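Local coordinates for protein histidine kinase (Caulobacter vibrioides, PDB 6TNE) that probably relays phosphoryl groups in bacterial signalling, as a hybrid histidine kinase (CckA) of which this structure holds the receiver domain, at residues K103-I107 with K108-E112. Numbering follows the deposited sequence.
Sequences KPIDI and KTLAE
Asp-106 and Thr-109 meet at the N-terminus of helix 107-118 and give a worked example of N-capping, in which a side chain accepts from a backbone amide of the first turn. Asp-106 holds CG trans to its backbone nitrogen (chi1 176°), which swings the carboxylate over the first turn. OD2 then accepts twice from one residue. Thr-109 N donates over 2.9 Å to the anti lone pair of OD2, while Thr-109 OG1 stands 2.7 Å from the same OD2 and reaches it from above the carboxylate plane. Gripped by both donors, the carboxylate is restrained from turning, and its negative charge at this helix end would suit the helix dipole.

The backbone carries on where the cap leaves off. Leu-110 N donates to Asp-106 O at 2.8 Å, and Ala-111 N to Ile-107 O, also at 2.8 Å, the latter bond nearly straight at 174°.

Apolar contacts gather on Leu-110, the buried residue of the group. Both isoleucines meet it at a slant: Ile-105, ahead of the cap, by its CG2 branch, 3.8 Å from Leu-110 CB, and Ile-107 by the end of its chain, CD1 lying 3.7 Å from Leu-110 CD2.

Beyond this turn, Leu-110 packs on Ala-16 and Leu-20 of helix 10-21 and on Met-78 and Leu-101 of the central parallel sheet. Lys-103 is salt-bridged to Glu-7 and Asp-53, as expected of the conserved lysine in CheY-like receivers, and cis Pro-104 follows it; the loop thus runs from Lys-103 through the cap into helix 107-118, which lies against helix 10-21 and the sheet.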
# COMPACT_ATOMS: atom_id res chain seq x y z
N LYS A 103 -10.13 -0.36 -8.30
CA LYS A 103 -9.81 -1.57 -9.04
C LYS A 103 -10.87 -1.81 -10.12
O LYS A 103 -12.03 -1.42 -9.96
CB LYS A 103 -9.78 -2.76 -8.09
CG LYS A 103 -8.52 -2.81 -7.21
CD LYS A 103 -8.25 -4.21 -6.65
CE LYS A 103 -8.55 -4.27 -5.21
NZ LYS A 103 -8.36 -5.64 -4.63
N PRO A 104 -10.51 -2.46 -11.24
CA PRO A 104 -9.18 -2.99 -11.58
C PRO A 104 -8.15 -1.89 -11.80
O PRO A 104 -8.49 -0.85 -12.36
CB PRO A 104 -9.43 -3.74 -12.89
CG PRO A 104 -10.70 -3.15 -13.43
CD PRO A 104 -11.52 -2.80 -12.26
N ILE A 105 -6.91 -2.15 -11.37
CA ILE A 105 -5.82 -1.19 -11.42
C ILE A 105 -5.25 -1.13 -12.83
O ILE A 105 -4.96 -2.16 -13.44
CB ILE A 105 -4.72 -1.59 -10.42
CG1 ILE A 105 -5.25 -1.53 -8.99
CG2 ILE A 105 -3.48 -0.73 -10.63
CD1 ILE A 105 -6.01 -0.25 -8.67
N ASP A 106 -5.07 0.08 -13.32
CA ASP A 106 -4.38 0.40 -14.56
C ASP A 106 -2.96 0.81 -14.15
O ASP A 106 -2.82 1.71 -13.33
CB ASP A 106 -5.21 1.59 -15.04
CG ASP A 106 -4.71 2.24 -16.27
OD1 ASP A 106 -5.25 1.96 -17.36
OD2 ASP A 106 -3.86 3.13 -16.14
N ILE A 107 -1.91 0.13 -14.66
CA ILE A 107 -0.53 0.41 -14.18
C ILE A 107 -0.12 1.85 -14.45
O ILE A 107 0.54 2.49 -13.62
CB ILE A 107 0.53 -0.59 -14.69
CG1 ILE A 107 1.88 -0.36 -14.00
CG2 ILE A 107 0.84 -0.42 -16.16
CD1 ILE A 107 1.86 -0.27 -12.46
N LYS A 108 -0.47 2.38 -15.62
CA LYS A 108 -0.12 3.76 -15.93
C LYS A 108 -0.66 4.70 -14.86
O LYS A 108 0.05 5.57 -14.36
CB LYS A 108 -0.64 4.14 -17.31
CG LYS A 108 -0.35 5.62 -17.66
CD LYS A 108 -0.71 5.98 -19.12
CE LYS A 108 -0.51 7.49 -19.40
NZ LYS A 108 -0.44 7.85 -20.86
N THR A 109 -1.92 4.48 -14.46
CA THR A 109 -2.53 5.33 -13.46
C THR A 109 -1.92 5.06 -12.09
O THR A 109 -1.63 6.00 -11.34
CB THR A 109 -4.04 5.10 -13.42
OG1 THR A 109 -4.55 5.32 -14.74
CG2 THR A 109 -4.68 6.09 -12.44
N LEU A 110 -1.69 3.78 -11.75
CA LEU A 110 -1.06 3.48 -10.47
C LEU A 110 0.29 4.18 -10.36
O LEU A 110 0.61 4.82 -9.34
CB LEU A 110 -0.88 1.97 -10.31
CG LEU A 110 -0.14 1.51 -9.04
CD1 LEU A 110 -0.97 1.84 -7.82
CD2 LEU A 110 0.18 0.02 -9.15
N ALA A 111 1.13 4.03 -11.39
CA ALA A 111 2.46 4.65 -11.36
C ALA A 111 2.38 6.17 -11.26
O ALA A 111 3.16 6.80 -10.54
CB ALA A 111 3.26 4.20 -12.58
N GLU A 112 1.45 6.78 -11.98
CA GLU A 112 1.26 8.22 -11.90
C GLU A 112 0.90 8.65 -10.47
O GLU A 112 1.44 9.63 -9.97
CB GLU A 112 0.13 8.58 -12.84
CG GLU A 112 -0.31 9.99 -12.90
CD GLU A 112 -1.24 10.21 -14.09
OE1 GLU A 112 -1.44 11.37 -14.49
OE2 GLU A 112 -1.77 9.21 -14.63